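Local structure of beta-N-acetylhexosaminidase (Beutenbergia cavernae, 5BU9) at residues A[244-249]-A[282-287]; A[254-259]-A[292-297]; A[268-271]-A[275-278]. The protein probably catalyses the hydrolysis of terminal non-reducing N-acetyl-D-hexosamine residues in N-acetyl-beta-D-hexosaminides, as a member of glycosyl hydrolase family 3. All coordinates share one frame; numbering follows the deposited sequence.

Read from the N terminus, this part of the barrel-like domain shows how successive beta-alpha units are tied to one another. The turn 244-249 and the last turn of helix 248-258 come first; strand 264-267 and the loop 268-278 follow, then helix 281-291 and the run into strand 296-298. Contact 1 closes a loop of 32 residues onto helix 281-291, and contact 2 closes one equally long onto 292-297; the two cross, since their segments alternate. Contact 3 closes a small loop of three residues nested inside both. Arg284 connects contacts 1 and 3, while Val270 meets strand 296-298 and so joins contact 3 to contact 2.

Contact 1: A[244-249]-A[282-287]; sequences AAFSRE and ADRAIL
With CG of Phe246 turned beside its backbone N and opposite the carbonyl carbon (chi1 -59°), the ring swings out against helix 281-291, where Leu287 points its CB toward segment 244-249. Leu287 takes the corresponding first torsion (-67°), which slants its branch across the ring's rim, leaving Leu287 CD1 3.9 Å from Phe246 CD2. The main touch is made by Leu287 CB, 3.8 Å from Phe246 CG. It lies over one face of the ring, shifted toward the rim, and forms a CH-pi contact with a CB-to-centroid distance of 4.1 Å, only 22° off the ring normal.

The far end of the ring reaches one turn back along the helix. Phe246 CE1 stands 3.5 Å from the carbonyl O of Arg284, and Phe246 CZ is 3.9 Å from Arg284 CA. Only the base of that arginine takes part; its chain, bent at chi3, leads away, and NE bonds to Trp279 O. Beside this apolar patch, a water donates to Phe246 O (2.9 Å) and to Leu287 O (2.7 Å), bridging the two backbones.

Trp279 meets the Phe246 ring edge-to-face, and Val276 also packs on it. Directly after it, Ser247 N-caps helix 248-258, its OG bonded to Ile250 N and Asp239. The contact thus sets the 3-10 turn that leads into helix 248-258 against helix 281-291, packing together successive beta-alpha units of a TIM-barrel-type domain; Ala285 and Ile286 pack in turn on the next helix, 305-318.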
ATOM      1  N   ALA A 244       4.791   4.122 -13.056  1.00 27.23           N
ATOM      2  CA  ALA A 244       5.324   4.981 -11.969  1.00 24.99           C
ATOM      3  C   ALA A 244       6.040   4.154 -10.921  1.00 22.59           C
ATOM      4  O   ALA A 244       7.094   4.543 -10.470  1.00 29.47           O
ATOM      5  CB  ALA A 244       4.195   5.818 -11.305  1.00 21.19           C
ATOM      6  N   ALA A 245       5.461   2.999 -10.558  1.00 23.87           N
ATOM      7  CA  ALA A 245       6.007   2.137  -9.510  1.00 24.91           C
ATOM      8  C   ALA A 245       7.420   1.628  -9.837  1.00 34.40           C
ATOM      9  O   ALA A 245       8.162   1.224  -8.932  1.00 24.70           O
ATOM     10  CB  ALA A 245       5.073   0.947  -9.234  1.00 27.69           C
ATOM     11  N   PHE A 246       7.776   1.667 -11.117  1.00 22.83           N
ATOM     12  CA  PHE A 246       9.076   1.215 -11.607  1.00 33.44           C
ATOM     13  C   PHE A 246       9.947   2.397 -11.997  1.00 34.24           C
ATOM     14  O   PHE A 246      11.009   2.213 -12.571  1.00 31.51           O
ATOM     15  CB  PHE A 246       8.947   0.309 -12.856  1.00 26.09           C
ATOM     16  CG  PHE A 246       8.102  -0.954 -12.649  1.00 25.88           C
ATOM     17  CD1 PHE A 246       7.807  -1.425 -11.379  1.00 22.04           C
ATOM     18  CD2 PHE A 246       7.649  -1.680 -13.747  1.00 21.53           C
ATOM     19  CE1 PHE A 246       7.045  -2.574 -11.205  1.00 28.74           C
ATOM     20  CE2 PHE A 246       6.868  -2.831 -13.579  1.00 26.99           C
ATOM     21  CZ  PHE A 246       6.570  -3.271 -12.309  1.00 23.51           C
ATOM     22  N   SER A 247       9.492   3.616 -11.727  1.00 29.25           N
ATOM     23  CA  SER A 247      10.257   4.783 -12.161  1.00 33.16           C
ATOM     24  C   SER A 247      11.180   5.317 -11.065  1.00 35.88           C
ATOM     25  O   SER A 247      10.712   5.852 -10.051  1.00 34.16           O
ATOM     26  CB  SER A 247       9.306   5.884 -12.622  1.00 32.64           C
ATOM     27  OG  SER A 247      10.003   7.090 -12.806  1.00 36.33           O
ATOM     28  N   ARG A 248      12.492   5.185 -11.255  1.00 32.61           N
ATOM     29  CA  ARG A 248      13.414   5.828 -10.326  1.00 27.81           C
ATOM     30  C   ARG A 248      13.064   7.325 -10.173  1.00 51.33           C
ATOM     31  O   ARG A 248      13.044   7.859  -9.057  1.00 32.98           O
ATOM     32  CB  ARG A 248      14.860   5.668 -10.782  1.00 32.13           C
ATOM     33  CG  ARG A 248      15.906   6.166  -9.760  1.00 34.65           C
ATOM     34  CD  ARG A 248      15.955   5.258  -8.525  1.00 32.68           C
ATOM     35  NE  ARG A 248      16.826   5.793  -7.490  1.00 44.78           N
ATOM     36  CZ  ARG A 248      17.160   5.158  -6.370  1.00 46.18           C
ATOM     37  NH1 ARG A 248      16.723   3.939  -6.138  1.00 37.81           N
ATOM     38  NH2 ARG A 248      17.946   5.742  -5.472  1.00 40.85           N
ATOM     39  N   GLU A 249      12.732   7.989 -11.275  1.00 30.06           N
ATOM     40  CA  GLU A 249      12.471   9.423 -11.209  1.00 31.77           C
ATOM     41  C   GLU A 249      11.264   9.778 -10.352  1.00 52.11           C
ATOM     42  O   GLU A 249      11.287  10.745  -9.582  1.00 36.69           O
ATOM     43  CB  GLU A 249      12.252  10.016 -12.598  1.00 37.46           C
ATOM     44  CG  GLU A 249      11.978  11.500 -12.479  1.00 71.19           C
ATOM     45  CD  GLU A 249      11.949  12.199 -13.800  1.00 84.28           C
ATOM     46  OE1 GLU A 249      12.132  11.516 -14.833  1.00 93.68           O
ATOM     47  OE2 GLU A 249      11.743  13.434 -13.801  1.00 64.19           O
ATOM     48  N   ALA A 282       9.353 -11.866 -11.216  1.00 25.02           N
ATOM     49  CA  ALA A 282      10.678 -11.528 -10.712  1.00 28.53           C
ATOM     50  C   ALA A 282      11.051 -10.101 -11.113  1.00 25.25           C
ATOM     51  O   ALA A 282      11.459  -9.301 -10.271  1.00 27.94           O
ATOM     52  CB  ALA A 282      11.697 -12.528 -11.245  1.00 28.51           C
ATOM     53  N   ASP A 283      10.853  -9.748 -12.389  1.00 23.91           N
ATOM     54  CA  ASP A 283      11.181  -8.367 -12.821  1.00 23.77           C
ATOM     55  C   ASP A 283      10.301  -7.302 -12.174  1.00 36.36           C
ATOM     56  O   ASP A 283      10.781  -6.194 -11.904  1.00 28.86           O
ATOM     57  CB  ASP A 283      11.103  -8.212 -14.338  1.00 28.56           C
ATOM     58  CG  ASP A 283      12.268  -8.887 -15.047  1.00 35.72           C
ATOM     59  OD1 ASP A 283      13.211  -9.325 -14.342  1.00 43.36           O
ATOM     60  OD2 ASP A 283      12.235  -8.982 -16.293  1.00 44.35           O
ATOM     61  N   ARG A 284       9.033  -7.609 -11.913  1.00 23.32           N
ATOM     62  CA  ARG A 284       8.197  -6.627 -11.209  1.00 34.27           C
ATOM     63  C   ARG A 284       8.831  -6.242  -9.872  1.00 28.61           C
ATOM     64  O   ARG A 284       8.896  -5.052  -9.500  1.00 29.06           O
ATOM     65  CB  ARG A 284       6.789  -7.168 -10.970  1.00 27.01           C
ATOM     66  CG  ARG A 284       6.057  -7.498 -12.227  1.00 23.22           C
ATOM     67  CD  ARG A 284       4.766  -8.192 -11.938  1.00 23.45           C
ATOM     68  NE  ARG A 284       4.504  -9.113 -13.036  1.00 23.76           N
ATOM     69  CZ  ARG A 284       3.650 -10.121 -12.985  1.00 41.79           C
ATOM     70  NH1 ARG A 284       2.902 -10.338 -11.896  1.00 24.40           N
ATOM     71  NH2 ARG A 284       3.548 -10.908 -14.031  1.00 26.73           N
ATOM     72  N   ALA A 285       9.272  -7.256  -9.132  1.00 30.03           N
ATOM     73  CA  ALA A 285       9.829  -7.005  -7.818  1.00 28.92           C
ATOM     74  C   ALA A 285      11.148  -6.220  -7.945  1.00 34.00           C
ATOM     75  O   ALA A 285      11.383  -5.223  -7.238  1.00 32.38           O
ATOM     76  CB  ALA A 285      10.046  -8.333  -7.053  1.00 23.87           C
ATOM     77  N   ILE A 286      11.996  -6.674  -8.863  1.00 25.04           N
ATOM     78  CA  ILE A 286      13.319  -6.096  -9.030  1.00 24.38           C
ATOM     79  C   ILE A 286      13.206  -4.639  -9.485  1.00 24.44           C
ATOM     80  O   ILE A 286      13.867  -3.764  -8.908  1.00 28.52           O
ATOM     81  CB  ILE A 286      14.164  -6.933  -9.997  1.00 30.15           C
ATOM     82  CG1 ILE A 286      14.616  -8.212  -9.290  1.00 25.21           C
ATOM     83  CG2 ILE A 286      15.408  -6.146 -10.445  1.00 25.10           C
ATOM     84  CD1 ILE A 286      15.119  -9.276 -10.233  1.00 24.97           C
ATOM     85  N   LEU A 287      12.361  -4.370 -10.485  1.00 32.74           N
ATOM     86  CA  LEU A 287      12.201  -3.000 -10.970  1.00 35.18           C
ATOM     87  C   LEU A 287      11.609  -2.085  -9.886  1.00 29.08           C
ATOM     88  O   LEU A 287      12.032  -0.936  -9.758  1.00 31.57           O
ATOM     89  CB  LEU A 287      11.329  -2.953 -12.230  1.00 26.86           C
ATOM     90  CG  LEU A 287      11.931  -3.596 -13.498  1.00 32.47           C
ATOM     91  CD1 LEU A 287      10.870  -3.689 -14.538  1.00 27.07           C
ATOM     92  CD2 LEU A 287      13.101  -2.830 -14.062  1.00 28.76           C
TER
HETATM   93  O   HOH W   1      13.181   0.535 -11.723  1.00 28.17           O

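Contact 2: A[254-259]-A[292-297]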
ATOM      1  N   LEU A 254      11.311  12.394  -7.269  1.00 33.55           N
ATOM      2  CA  LEU A 254      10.167  13.240  -6.943  1.00 42.70           C
ATOM      3  C   LEU A 254       9.685  13.024  -5.502  1.00 40.14           C
ATOM      4  O   LEU A 254       9.708  13.943  -4.675  1.00 37.86           O
ATOM      5  CB  LEU A 254       9.013  12.987  -7.925  1.00 31.67           C
ATOM      6  CG  LEU A 254       7.747  13.852  -7.732  1.00 35.12           C
ATOM      7  CD1 LEU A 254       8.068  15.356  -7.721  1.00 35.75           C
ATOM      8  CD2 LEU A 254       6.642  13.539  -8.723  1.00 31.94           C
ATOM      9  N   LEU A 255       9.247  11.804  -5.217  1.00 36.25           N
ATOM     10  CA  LEU A 255       8.662  11.423  -3.925  1.00 36.61           C
ATOM     11  C   LEU A 255       9.667  11.566  -2.779  1.00 66.57           C
ATOM     12  O   LEU A 255       9.427  12.324  -1.854  1.00 33.85           O
ATOM     13  CB  LEU A 255       8.138   9.979  -3.978  1.00 28.87           C
ATOM     14  CG  LEU A 255       7.514   9.477  -2.676  1.00 52.04           C
ATOM     15  CD1 LEU A 255       6.418  10.423  -2.190  1.00 28.49           C
ATOM     16  CD2 LEU A 255       6.957   8.082  -2.881  1.00 30.49           C
ATOM     17  N   ARG A 256      10.792  10.851  -2.835  1.00 28.41           N
ATOM     18  CA  ARG A 256      11.782  10.956  -1.773  1.00 32.32           C
ATOM     19  C   ARG A 256      12.620  12.248  -1.853  1.00 35.73           C
ATOM     20  O   ARG A 256      13.002  12.806  -0.821  1.00 42.49           O
ATOM     21  CB  ARG A 256      12.730   9.758  -1.769  1.00 36.84           C
ATOM     22  CG  ARG A 256      12.092   8.421  -1.493  1.00 40.03           C
ATOM     23  CD  ARG A 256      13.170   7.392  -1.124  1.00 34.25           C
ATOM     24  NE  ARG A 256      12.602   6.046  -1.089  1.00 47.52           N
ATOM     25  CZ  ARG A 256      11.961   5.547  -0.040  1.00 46.62           C
ATOM     26  NH1 ARG A 256      11.820   6.279   1.050  1.00 37.96           N
ATOM     27  NH2 ARG A 256      11.469   4.318  -0.074  1.00 43.49           N
ATOM     28  N   GLY A 257      12.923  12.716  -3.060  1.00 43.23           N
ATOM     29  CA  GLY A 257      13.803  13.873  -3.197  1.00 40.74           C
ATOM     30  C   GLY A 257      13.089  15.192  -2.998  1.00 45.37           C
ATOM     31  O   GLY A 257      13.242  15.812  -1.963  1.00 66.68           O
ATOM     32  N   GLN A 258      12.286  15.592  -3.987  1.00 40.41           N
ATOM     33  CA  GLN A 258      11.520  16.847  -3.980  1.00 63.66           C
ATOM     34  C   GLN A 258      10.589  16.979  -2.768  1.00 47.80           C
ATOM     35  O   GLN A 258      10.616  17.996  -2.060  1.00 51.88           O
ATOM     36  CB  GLN A 258      10.674  16.970  -5.266  1.00 48.86           C
ATOM     37  CG  GLN A 258      11.037  18.103  -6.212  1.00 63.62           C
ATOM     38  CD  GLN A 258      12.347  17.851  -6.955  1.00109.90           C
ATOM     39  OE1 GLN A 258      12.550  16.773  -7.532  1.00 99.41           O
ATOM     40  NE2 GLN A 258      13.248  18.847  -6.942  1.00 78.54           N
ATOM     41  N   LEU A 259       9.772  15.945  -2.554  1.00 44.88           N
ATOM     42  CA  LEU A 259       8.712  15.944  -1.552  1.00 53.04           C
ATOM     43  C   LEU A 259       9.266  15.555  -0.181  1.00 48.31           C
ATOM     44  O   LEU A 259       8.598  15.748   0.844  1.00 51.30           O
ATOM     45  CB  LEU A 259       7.572  14.996  -1.983  1.00 32.54           C
ATOM     46  CG  LEU A 259       6.398  15.693  -2.702  1.00 56.22           C
ATOM     47  CD1 LEU A 259       6.830  16.607  -3.815  1.00 37.86           C
ATOM     48  CD2 LEU A 259       5.414  14.716  -3.259  1.00 37.17           C
ATOM     49  N   GLY A 292      13.084   2.437  -5.888  1.00 30.01           N
ATOM     50  CA  GLY A 292      13.163   2.988  -4.540  1.00 28.58           C
ATOM     51  C   GLY A 292      12.028   2.440  -3.678  1.00 43.06           C
ATOM     52  O   GLY A 292      11.715   3.006  -2.651  1.00 39.11           O
ATOM     53  N   THR A 293      11.383   1.361  -4.124  1.00 27.70           N
ATOM     54  CA  THR A 293      10.328   0.699  -3.368  1.00 26.68           C
ATOM     55  C   THR A 293      10.849  -0.070  -2.151  1.00 38.63           C
ATOM     56  O   THR A 293      11.853  -0.786  -2.249  1.00 31.44           O
ATOM     57  CB  THR A 293       9.600  -0.308  -4.247  1.00 32.02           C
ATOM     58  OG1 THR A 293       8.954   0.386  -5.311  1.00 29.08           O
ATOM     59  CG2 THR A 293       8.576  -1.094  -3.443  1.00 33.97           C
ATOM     60  N   ASP A 294      10.159   0.027  -1.022  1.00 27.45           N
ATOM     61  CA  ASP A 294      10.506  -0.795   0.163  1.00 32.59           C
ATOM     62  C   ASP A 294       9.613  -2.018   0.370  1.00 31.76           C
ATOM     63  O   ASP A 294      10.041  -3.044   0.907  1.00 37.81           O
ATOM     64  CB  ASP A 294      10.474   0.082   1.408  1.00 39.11           C
ATOM     65  CG  ASP A 294      11.219   1.411   1.192  1.00 53.39           C
ATOM     66  OD1 ASP A 294      12.412   1.397   0.774  1.00 54.18           O
ATOM     67  OD2 ASP A 294      10.596   2.471   1.386  1.00 61.02           O
ATOM     68  N   ILE A 295       8.366  -1.947  -0.066  1.00 27.56           N
ATOM     69  CA  ILE A 295       7.521  -3.135   0.069  1.00 32.18           C
ATOM     70  C   ILE A 295       6.770  -3.429  -1.240  1.00 33.01           C
ATOM     71  O   ILE A 295       6.037  -2.583  -1.757  1.00 33.31           O
ATOM     72  CB  ILE A 295       6.531  -2.996   1.264  1.00 34.35           C
ATOM     73  CG1 ILE A 295       7.280  -2.910   2.603  1.00 33.03           C
ATOM     74  CG2 ILE A 295       5.497  -4.153   1.248  1.00 29.31           C
ATOM     75  CD1 ILE A 295       6.342  -2.681   3.849  1.00 30.97           C
ATOM     76  N   VAL A 296       6.989  -4.625  -1.776  1.00 25.31           N
ATOM     77  CA  VAL A 296       6.325  -5.080  -2.980  1.00 24.77           C
ATOM     78  C   VAL A 296       5.058  -5.816  -2.566  1.00 37.23           C
ATOM     79  O   VAL A 296       5.112  -6.842  -1.859  1.00 31.24           O
ATOM     80  CB  VAL A 296       7.255  -5.973  -3.804  1.00 26.71           C
ATOM     81  CG1 VAL A 296       6.556  -6.463  -5.080  1.00 25.96           C
ATOM     82  CG2 VAL A 296       8.570  -5.212  -4.137  1.00 27.93           C
ATOM     83  N   LEU A 297       3.911  -5.286  -2.974  1.00 33.57           N
ATOM     84  CA  LEU A 297       2.634  -5.855  -2.580  1.00 31.21           C
ATOM     85  C   LEU A 297       2.285  -7.010  -3.521  1.00 31.45           C
ATOM     86  O   LEU A 297       2.211  -6.819  -4.729  1.00 32.80           O
ATOM     87  CB  LEU A 297       1.554  -4.778  -2.593  1.00 29.09           C
ATOM     88  CG  LEU A 297       0.143  -5.238  -2.204  1.00 30.58           C
ATOM     89  CD1 LEU A 297       0.129  -5.790  -0.798  1.00 26.77           C
ATOM     90  CD2 LEU A 297      -0.862  -4.103  -2.372  1.00 26.45           C
TER
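Arg256 and Asp294 approach from opposite directions, and the guanidinium and carboxylate planes are twisted 52° apart rather than coplanar. A single nitrogen does the work across the contact: Arg256 NH2 donates to the carbonyl O of Gly292 at 2.9 Å and to Asp294 OD2 at 2.5 Å, the latter being part of a salt bridge whose exact length, being so short, is doubtful. Both acceptors sit at the guanidinium edge, close to its plane. The bond to Gly292 is nearly straight (169°) and comes almost head-on to the carbonyl; the one to Asp294 is more bent and meets OD2 on its syn side, 25° out of the carboxylate plane. An arm extended from CG to NE carries the group to this point.

Gly292, with positive phi, is the residue that leaves helix 281-291 in a Schellman motif, so the arginine grips the chain just where it leaves the helix. Asp294 has further partners in Arg332, through OD1, and in the backbone N of Val265, through OD2; two arginines and an amide around it would probably favour its charged form.

Arg256 NH1 bonds to Gly263 O, just before strand 264-267. The last turn of helix 248-258, widened to a pi-type turn, is therefore fastened both to that strand's start and to the lead-in to strand 296-298, with helix 320-336 packed against Asp294.

Contact 3: A[268-271]-A[275-278]; sequences DDVS and QVQA
Ser271, whose carbonyl approaches Gln277 across the contact, is held in place by Asp269 OD1, an oxygen gripped from several sides. The hydroxyl Ser271 OG donates to the syn lone pair of Asp269 OD1, at 2.8 Å, and the backbone Ser271 N donates to the same Asp269 OD1 at 3.2 Å, from above the carboxylate plane. The second bond spans two residues and makes an Asx turn. Within the loop, Asp269 OD2 also accepts from Ala272 N. Ser299 N donates to Asp269 OD1 and Asp301 N to Ser271 OG, tying the turn to the chain just after strand 296-298.

The turn presents Val270 to the second segment. CG2 of Val276 lies between its backbone N and carbonyl carbon (chi1 -65° for CG1), a placement that directs this methyl toward Val270. It comes 4.0 Å from Val270 CB and, closer still, Val276 CG2 lies 3.5 Å from Val270 O. Alongside, the Gln277 chain bends at chi2 and brings its amide near Ser271 O.

Val270 O is the acceptor of a bond from Arg284 NH1, which also reaches Ser271 O weakly, so helix 281-291 supplies the donor for these loop carbonyls. The loop leaves the C-terminal end of strand 264-267, the end at which TIM barrels generally place their active sites; Asp268 OD1 there is reachable by a small polyol, a glycerol probably from the crystallisation liquor. The chemistry is thus divided: apolar contact joins the two limbs of the loop, whereas bonds to Asp269 OD1 and from Arg284 probably hold their shape.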
ATOM      1  N   ASP A 268       1.541  -0.580  -5.514  1.00 27.00           N
ATOM      2  CA  ASP A 268       0.208  -1.120  -5.742  1.00 25.11           C
ATOM      3  C   ASP A 268       0.398  -2.657  -5.962  1.00 28.57           C
ATOM      4  O   ASP A 268       1.520  -3.138  -6.192  1.00 33.16           O
ATOM      5  CB  ASP A 268      -0.440  -0.413  -6.939  1.00 26.65           C
ATOM      6  CG  ASP A 268      -1.941  -0.698  -7.076  1.00 46.65           C
ATOM      7  OD1 ASP A 268      -2.502  -1.522  -6.318  1.00 32.17           O
ATOM      8  OD2 ASP A 268      -2.554  -0.109  -7.989  1.00 33.36           O
ATOM      9  N   ASP A 269      -0.653  -3.444  -5.839  1.00 25.14           N
ATOM     10  CA  ASP A 269      -0.509  -4.871  -6.102  1.00 30.03           C
ATOM     11  C   ASP A 269       0.125  -5.131  -7.462  1.00 39.34           C
ATOM     12  O   ASP A 269      -0.395  -4.646  -8.449  1.00 31.24           O
ATOM     13  CB  ASP A 269      -1.860  -5.587  -6.088  1.00 36.32           C
ATOM     14  CG  ASP A 269      -1.740  -6.974  -6.674  1.00 74.99           C
ATOM     15  OD1 ASP A 269      -1.102  -7.815  -5.996  1.00 31.79           O
ATOM     16  OD2 ASP A 269      -2.180  -7.188  -7.838  1.00 71.95           O
ATOM     17  N   VAL A 270       1.221  -5.887  -7.544  1.00 24.29           N
ATOM     18  CA  VAL A 270       1.812  -6.180  -8.855  1.00 23.88           C
ATOM     19  C   VAL A 270       1.602  -7.641  -9.249  1.00 27.94           C
ATOM     20  O   VAL A 270       2.103  -8.090 -10.283  1.00 31.31           O
ATOM     21  CB  VAL A 270       3.307  -5.835  -8.880  1.00 23.53           C
ATOM     22  CG1 VAL A 270       3.488  -4.318  -8.755  1.00 23.46           C
ATOM     23  CG2 VAL A 270       4.071  -6.608  -7.757  1.00 24.28           C
ATOM     24  N   SER A 271       0.896  -8.393  -8.411  1.00 24.59           N
ATOM     25  CA  SER A 271       0.737  -9.837  -8.615  1.00 25.01           C
ATOM     26  C   SER A 271      -0.151 -10.164  -9.820  1.00 27.97           C
ATOM     27  O   SER A 271       0.210 -11.037 -10.597  1.00 34.63           O
ATOM     28  CB  SER A 271       0.188 -10.529  -7.347  1.00 25.60           C
ATOM     29  OG  SER A 271      -1.206 -10.338  -7.149  1.00 31.05           O
ATOM     30  N   GLN A 275      -1.776  -4.210 -15.850  1.00 28.59           N
ATOM     31  CA  GLN A 275      -0.845  -3.185 -16.270  1.00 24.14           C
ATOM     32  C   GLN A 275       0.616  -3.667 -16.185  1.00 32.10           C
ATOM     33  O   GLN A 275       1.459  -3.197 -16.940  1.00 28.84           O
ATOM     34  CB  GLN A 275      -1.030  -1.935 -15.421  1.00 24.04           C
ATOM     35  CG  GLN A 275       0.089  -0.887 -15.614  1.00 23.73           C
ATOM     36  CD  GLN A 275      -0.193   0.040 -16.792  1.00 32.01           C
ATOM     37  OE1 GLN A 275      -1.070  -0.252 -17.630  1.00 28.32           O
ATOM     38  NE2 GLN A 275       0.521   1.178 -16.854  1.00 23.84           N
ATOM     39  N   VAL A 276       0.920  -4.616 -15.287  1.00 23.72           N
ATOM     40  CA  VAL A 276       2.319  -5.066 -15.196  1.00 27.74           C
ATOM     41  C   VAL A 276       2.565  -6.526 -15.548  1.00 34.78           C
ATOM     42  O   VAL A 276       3.652  -7.041 -15.291  1.00 32.16           O
ATOM     43  CB  VAL A 276       2.897  -4.770 -13.793  1.00 26.85           C
ATOM     44  CG1 VAL A 276       2.956  -3.291 -13.585  1.00 23.14           C
ATOM     45  CG2 VAL A 276       2.087  -5.477 -12.660  1.00 23.45           C
ATOM     46  N   GLN A 277       1.586  -7.189 -16.160  1.00 25.18           N
ATOM     47  CA  GLN A 277       1.748  -8.608 -16.499  1.00 27.76           C
ATOM     48  C   GLN A 277       2.781  -8.819 -17.615  1.00 29.54           C
ATOM     49  O   GLN A 277       3.274  -9.920 -17.741  1.00 29.18           O
ATOM     50  CB  GLN A 277       0.414  -9.241 -16.919  1.00 31.16           C
ATOM     51  CG  GLN A 277      -0.584  -9.375 -15.797  1.00 29.19           C
ATOM     52  CD  GLN A 277      -0.041 -10.131 -14.586  1.00 36.80           C
ATOM     53  OE1 GLN A 277       0.190  -9.544 -13.495  1.00 43.63           O
ATOM     54  NE2 GLN A 277       0.155 -11.427 -14.761  1.00 31.47           N
ATOM     55  N   ALA A 278       3.093  -7.786 -18.421  1.00 25.36           N
ATOM     56  CA  ALA A 278       4.150  -7.883 -19.467  1.00 27.95           C
ATOM     57  C   ALA A 278       5.526  -8.243 -18.899  1.00 32.76           C
ATOM     58  O   ALA A 278       6.356  -8.802 -19.595  1.00 40.75           O
ATOM     59  CB  ALA A 278       4.255  -6.570 -20.257  1.00 24.48           C
TER